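Local coordinates for protein Kinase A (Toxoplasma gondii, PDB 5J3U) that binds cyclic AMP through two cyclic nucleotide-binding domains and, as in related regulatory chains, probably holds the catalytic subunit of protein kinase A inhibited, at residues 136-141 against 180-185; 157-162 against 234-239. All blocks are in the same frame, centred on the assembly; numbering follows the deposited sequence. Where two conformers were deposited one is given.

Contact 1: 136-141 against 180-185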
loop_
_atom_site.group_PDB
_atom_site.type_symbol
_atom_site.label_atom_id
_atom_site.label_comp_id
_atom_site.label_asym_id
_atom_site.label_seq_id
_atom_site.Cartn_x
_atom_site.Cartn_y
_atom_site.Cartn_z
ATOM N N SER A 136 11.251 -11.198 -3.458
ATOM C CA SER A 136 11.555 -12.593 -3.307
ATOM C C SER A 136 10.350 -13.459 -3.311
ATOM O O SER A 136 10.287 -14.455 -4.069
ATOM C CB SER A 136 12.369 -12.788 -2.055
ATOM O OG SER A 136 12.659 -14.137 -1.925
ATOM N N PHE A 137 9.324 -13.032 -2.574
ATOM C CA PHE A 137 8.073 -13.768 -2.443
ATOM C C PHE A 137 7.422 -13.864 -3.799
ATOM O O PHE A 137 7.054 -14.946 -4.206
ATOM C CB PHE A 137 7.194 -13.075 -1.439
ATOM C CG PHE A 137 5.761 -13.525 -1.435
ATOM C CD1 PHE A 137 5.452 -14.825 -1.093
ATOM C CD2 PHE A 137 4.751 -12.621 -1.726
ATOM C CE1 PHE A 137 4.114 -15.252 -1.061
ATOM C CE2 PHE A 137 3.422 -13.020 -1.684
ATOM C CZ PHE A 137 3.118 -14.337 -1.360
ATOM N N LEU A 138 7.297 -12.762 -4.488
ATOM C CA LEU A 138 6.520 -12.743 -5.769
ATOM C C LEU A 138 7.196 -13.595 -6.820
ATOM O O LEU A 138 6.584 -14.105 -7.752
ATOM C CB LEU A 138 6.351 -11.320 -6.305
ATOM C CG LEU A 138 5.499 -10.345 -5.503
ATOM C CD1 LEU A 138 5.312 -9.055 -6.254
ATOM C CD2 LEU A 138 4.124 -10.942 -5.174
ATOM N N LYS A 139 8.505 -13.756 -6.691
ATOM C CA LYS A 139 9.192 -14.579 -7.646
ATOM C C LYS A 139 8.788 -16.015 -7.521
ATOM O O LYS A 139 9.002 -16.778 -8.449
ATOM C CB LYS A 139 10.725 -14.367 -7.499
ATOM C CG LYS A 139 11.505 -14.728 -8.707
ATOM C CD LYS A 139 12.988 -14.822 -8.380
ATOM C CE LYS A 139 13.817 -14.688 -9.658
ATOM N NZ LYS A 139 13.171 -15.181 -10.919
ATOM N N SER A 140 8.191 -16.418 -6.408
ATOM C CA SER A 140 7.657 -17.746 -6.272
ATOM C C SER A 140 6.142 -17.815 -6.291
ATOM O O SER A 140 5.573 -18.791 -5.862
ATOM C CB SER A 140 8.239 -18.386 -4.996
ATOM O OG SER A 140 9.632 -18.235 -5.071
ATOM N N VAL A 141 5.487 -16.790 -6.803
ATOM C CA VAL A 141 4.039 -16.791 -7.017
ATOM C C VAL A 141 3.792 -16.966 -8.532
ATOM O O VAL A 141 3.987 -16.042 -9.317
ATOM C CB VAL A 141 3.441 -15.471 -6.491
ATOM C CG1 VAL A 141 1.970 -15.302 -6.844
ATOM C CG2 VAL A 141 3.649 -15.330 -4.978
ATOM N N PHE A 180 -6.866 -7.308 -3.957
ATOM C CA PHE A 180 -6.396 -8.623 -4.419
ATOM C C PHE A 180 -5.423 -9.126 -3.360
ATOM O O PHE A 180 -4.631 -8.326 -2.874
ATOM C CB PHE A 180 -5.713 -8.458 -5.786
ATOM C CG PHE A 180 -5.024 -9.696 -6.317
ATOM C CD1 PHE A 180 -5.724 -10.819 -6.649
ATOM C CD2 PHE A 180 -3.639 -9.712 -6.478
ATOM C CE1 PHE A 180 -5.106 -11.925 -7.184
ATOM C CE2 PHE A 180 -3.016 -10.791 -7.061
ATOM C CZ PHE A 180 -3.717 -11.912 -7.406
ATOM N N TYR A 181 -5.529 -10.415 -2.992
ATOM C CA TYR A 181 -4.745 -11.030 -1.947
ATOM C C TYR A 181 -3.887 -12.222 -2.412
ATOM O O TYR A 181 -4.254 -12.978 -3.312
ATOM C CB TYR A 181 -5.689 -11.543 -0.848
ATOM C CG TYR A 181 -6.509 -10.500 -0.162
ATOM C CD1 TYR A 181 -6.017 -9.782 0.907
ATOM C CD2 TYR A 181 -7.808 -10.229 -0.594
ATOM C CE1 TYR A 181 -6.799 -8.826 1.555
ATOM C CE2 TYR A 181 -8.569 -9.267 0.011
ATOM C CZ TYR A 181 -8.081 -8.581 1.087
ATOM O OH TYR A 181 -8.837 -7.634 1.734
ATOM N N ILE A 182 -2.675 -12.315 -1.891
ATOM C CA ILE A 182 -1.828 -13.471 -2.053
ATOM C C ILE A 182 -1.382 -13.917 -0.635
ATOM O O ILE A 182 -0.956 -13.094 0.205
ATOM C CB ILE A 182 -0.592 -13.181 -2.893
ATOM C CG1 ILE A 182 -0.937 -12.316 -4.139
ATOM C CG2 ILE A 182 0.037 -14.504 -3.245
ATOM C CD1 ILE A 182 0.297 -11.806 -4.886
ATOM N N VAL A 183 -1.515 -15.197 -0.336
ATOM C CA VAL A 183 -1.202 -15.674 0.959
ATOM C C VAL A 183 0.334 -15.752 1.023
ATOM O O VAL A 183 0.953 -16.487 0.250
ATOM C CB VAL A 183 -1.760 -17.097 1.215
ATOM C CG1 VAL A 183 -1.333 -17.596 2.560
ATOM C CG2 VAL A 183 -3.306 -17.143 1.120
ATOM N N GLU A 184 0.905 -15.053 1.969
ATOM C CA GLU A 184 2.376 -15.131 2.201
ATOM C C GLU A 184 2.752 -16.353 3.048
ATOM O O GLU A 184 3.739 -17.038 2.760
ATOM C CB GLU A 184 2.863 -13.883 2.941
ATOM C CG GLU A 184 2.635 -12.581 2.207
ATOM C CD GLU A 184 3.145 -11.340 2.972
ATOM O OE1 GLU A 184 4.352 -11.392 3.396
ATOM O OE2 GLU A 184 2.367 -10.335 3.105
ATOM N N GLU A 185 1.999 -16.574 4.122
ATOM C CA GLU A 185 2.159 -17.700 5.035
ATOM C C GLU A 185 0.809 -17.986 5.687
ATOM O O GLU A 185 -0.038 -17.087 5.786
ATOM C CB GLU A 185 3.167 -17.389 6.157
ATOM C CG GLU A 185 4.595 -17.088 5.739
ATOM C CD GLU A 185 5.539 -17.096 6.964
ATOM O OE1 GLU A 185 5.972 -18.188 7.382
ATOM O OE2 GLU A 185 5.828 -16.017 7.480
#
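The ring of Phe137 lies against the end of strand 179-183, meeting Ile182, Val183 and Glu184 in turn. Its far corner, CZ, comes to 3.6 Å from CG2 of Ile182, which approaches obliquely. At the ring edge, near its plane, the carbonyl O of Val183 stands 3.4 Å from the same CZ, a placement consistent with the slightly positive rim of an aromatic ring. Glu184 takes one face in a CH-pi contact, its CG 4.2 Å from the ring centroid and 23° off the normal; on the opposite face sits CG2 of Val141, from the ring's own segment. The ring is thus held between an aliphatic stem and a valine methyl. With CG anti to the backbone N (chi1 166°), Phe137 reaches out from the last turn of helix 116-138 to the strand. Ile182 serves the remaining partners with its two branches. CD1 meets CD2 of Leu138 at 3.9 Å, the two side chains crossing at about a right angle, while CG2 faces CG2 of Val141 tip to tip at 4.1 Å. A type I turn from Leu138 to Val141, closed by the bond from Val141 N to Leu138 O (3.1 Å), folds Val141 back under the ring. Beyond the apolar layer, the Glu184 carboxylate is fixed by a salt bridge to Arg130 and a hydrogen bond to Thr161. The contact therefore seats the C-terminal end of helix 116-138 on the second cyclic nucleotide-binding domain: Leu138 also packs on helix 149-157, and strand 179-183 pairs with strand 232-239 through Ile182 and Ala236.

Contact 2: 157-162 against 234-239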
loop_
_atom_site.group_PDB
_atom_site.type_symbol
_atom_site.label_atom_id
_atom_site.label_comp_id
_atom_site.label_asym_id
_atom_site.label_seq_id
_atom_site.Cartn_x
_atom_site.Cartn_y
_atom_site.Cartn_z
ATOM N N ASP A 157 6.340 -3.128 -4.849
ATOM C CA ASP A 157 6.296 -1.749 -4.341
ATOM C C ASP A 157 4.903 -1.257 -3.960
ATOM O O ASP A 157 4.787 -0.314 -3.223
ATOM C CB ASP A 157 6.825 -0.775 -5.398
ATOM C CG ASP A 157 8.349 -0.826 -5.558
ATOM O OD1 ASP A 157 9.034 -1.426 -4.707
ATOM O OD2 ASP A 157 8.859 -0.313 -6.586
ATOM N N ALA A 158 3.845 -1.899 -4.450
ATOM C CA ALA A 158 2.442 -1.567 -4.130
ATOM C C ALA A 158 1.731 -2.543 -3.135
ATOM O O ALA A 158 0.472 -2.485 -2.960
ATOM C CB ALA A 158 1.665 -1.538 -5.420
ATOM N N LEU A 159 2.472 -3.459 -2.538
ATOM C CA LEU A 159 1.901 -4.415 -1.573
ATOM C C LEU A 159 1.895 -3.916 -0.136
ATOM O O LEU A 159 2.825 -3.205 0.276
ATOM C CB LEU A 159 2.677 -5.721 -1.610
ATOM C CG LEU A 159 2.584 -6.510 -2.898
ATOM C CD1 LEU A 159 3.355 -7.790 -2.832
ATOM C CD2 LEU A 159 1.141 -6.837 -3.273
ATOM N N ARG A 160 0.841 -4.276 0.595
ATOM C CA ARG A 160 0.754 -4.144 2.057
ATOM C C ARG A 160 0.531 -5.513 2.649
ATOM O O ARG A 160 0.253 -6.440 1.891
ATOM C CB ARG A 160 -0.364 -3.201 2.465
ATOM C CG ARG A 160 -0.190 -1.800 1.929
ATOM C CD ARG A 160 -1.461 -1.016 2.198
ATOM N NE ARG A 160 -1.414 0.360 1.766
ATOM C CZ ARG A 160 -1.686 0.814 0.541
ATOM N NH1 ARG A 160 -1.984 -0.003 -0.480
ATOM N NH2 ARG A 160 -1.600 2.131 0.324
ATOM N N THR A 161 0.823 -5.686 3.926
ATOM C CA THR A 161 0.649 -6.992 4.602
ATOM C C THR A 161 -0.394 -6.855 5.660
ATOM O O THR A 161 -0.414 -5.849 6.372
ATOM C CB THR A 161 1.962 -7.508 5.199
ATOM O OG1 THR A 161 2.825 -7.843 4.097
ATOM C CG2 THR A 161 1.770 -8.726 6.044
ATOM N N GLU A 162 -1.243 -7.848 5.787
ATOM C CA GLU A 162 -2.224 -7.895 6.890
ATOM C C GLU A 162 -2.226 -9.319 7.509
ATOM O O GLU A 162 -2.022 -10.292 6.779
ATOM C CB GLU A 162 -3.631 -7.608 6.374
ATOM C CG GLU A 162 -3.798 -6.198 5.824
ATOM C CD GLU A 162 -5.219 -5.878 5.342
ATOM O OE1 GLU A 162 -6.126 -6.731 5.457
ATOM O OE2 GLU A 162 -5.391 -4.742 4.815
ATOM N N LYS A 234 -1.348 -14.771 6.861
ATOM C CA LYS A 234 -0.631 -13.511 6.551
ATOM C C LYS A 234 -0.742 -13.282 5.071
ATOM O O LYS A 234 -0.295 -14.139 4.298
ATOM C CB LYS A 234 0.842 -13.627 6.939
ATOM C CG LYS A 234 1.626 -12.349 6.700
ATOM C CD LYS A 234 3.126 -12.574 6.768
ATOM C CE LYS A 234 3.614 -12.824 8.126
ATOM N NZ LYS A 234 5.095 -13.086 8.037
ATOM N N VAL A 235 -1.368 -12.169 4.660
ATOM C CA VAL A 235 -1.657 -11.908 3.283
ATOM C C VAL A 235 -0.974 -10.633 2.811
ATOM O O VAL A 235 -0.857 -9.636 3.550
ATOM C CB VAL A 235 -3.177 -11.772 2.926
ATOM C CG1 VAL A 235 -3.821 -13.130 2.865
ATOM C CG2 VAL A 235 -3.892 -10.827 3.868
ATOM N N ALA A 236 -0.465 -10.715 1.603
ATOM C CA ALA A 236 -0.074 -9.557 0.807
ATOM C C ALA A 236 -1.321 -9.034 0.112
ATOM O O ALA A 236 -2.107 -9.838 -0.479
ATOM C CB ALA A 236 1.005 -9.933 -0.192
ATOM N N CYS A 237 -1.424 -7.706 0.033
ATOM C CA CYS A 237 -2.670 -7.027 -0.389
ATOM C C CYS A 237 -2.315 -6.000 -1.453
ATOM O O CYS A 237 -1.413 -5.196 -1.225
ATOM C CB CYS A 237 -3.290 -6.283 0.793
ATOM S SG CYS A 237 -3.521 -7.291 2.261
ATOM N N LEU A 238 -3.010 -6.045 -2.579
ATOM C CA LEU A 238 -2.848 -5.121 -3.710
ATOM C C LEU A 238 -4.201 -4.456 -4.009
ATOM O O LEU A 238 -5.188 -5.138 -4.289
ATOM C CB LEU A 238 -2.412 -5.890 -4.922
ATOM C CG LEU A 238 -1.960 -5.142 -6.163
ATOM C CD1 LEU A 238 -0.679 -4.369 -5.876
ATOM C CD2 LEU A 238 -1.796 -6.061 -7.349
ATOM N N GLU A 239 -4.253 -3.137 -3.906
ATOM C CA GLU A 239 -5.485 -2.373 -4.156
ATOM C C GLU A 239 -5.881 -2.390 -5.601
ATOM O O GLU A 239 -5.072 -2.531 -6.461
ATOM C CB GLU A 239 -5.320 -0.913 -3.752
ATOM C CG GLU A 239 -5.233 -0.702 -2.273
ATOM C CD GLU A 239 -5.214 0.770 -1.908
ATOM O OE1 GLU A 239 -4.566 1.546 -2.633
ATOM O OE2 GLU A 239 -5.820 1.147 -0.889
HETATM O O HOH W 1 -1.881 -1.429 -3.651
HETATM O O HOH W 2 -2.416 -2.624 -0.661
HETATM O O HOH W 3 -2.242 1.223 -3.313
#
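Arg160 NH1 is gripped by two waters, both in the guanidinium plane at its edge. One, 2.7 Å from NH1, hands its own proton to the carbonyl O of Cys237; the other lies 3.1 Å from NH1, and its link to Glu239 OE1 is too close to be more than doubtful. The direct salt bridge from NH1 to Glu239 OE1 is long, at 3.7 Å, and the two charged planes are turned 47° apart. Gln18 O takes the NE proton and so helps fix the guanidinium. The backbones beneath form an antiparallel ladder joining an outermost strand, 159-165, to 232-239 in the four-stranded sheet of the second cyclic nucleotide-binding domain's beta-roll. Arg160 and Cys237 make one hydrogen-bonded pair, in which Cys237 N reaches Arg160 O at 2.8 Å with a bent N-H...O angle of 138°. Glu162 and Val235 make the other, with a straighter bond from Val235 N to Glu162 O (174°). On the Arg160 face, the extended chain of Glu162 lays its CG 3.7 Å from Cys237 SG. At the end of the ladder Leu238 CD1 meets Ala158 CB at 3.7 Å, beside helix 240-246; on the Leu159 face Leu159 CD1 meets Ala236 CB, and Leu159 also touches Tyr134 and Leu138 of helix 116-138.

From the N terminus the chain passes through the first nucleotide-binding domain and along helix 116-138, whose end supplies the first half of contact 1. Helix 149-157 follows, and then strand 159-165, which opens contact 2 before contact 1 is closed by strand 179-183, with 38 residues between its segments. Contact 2 closes last, when strand 232-239 returns after 71 intervening residues, so the two loops cross and neither nests in the other. Their centres lie 9 Å apart. Strands 179-183 and 232-239 are neighbours in one sheet, bonded from Phe180 N to Leu238 O. The Glu184 carboxylate bridges the two contacts, and contact 1 adds helix 116-138 to these strands.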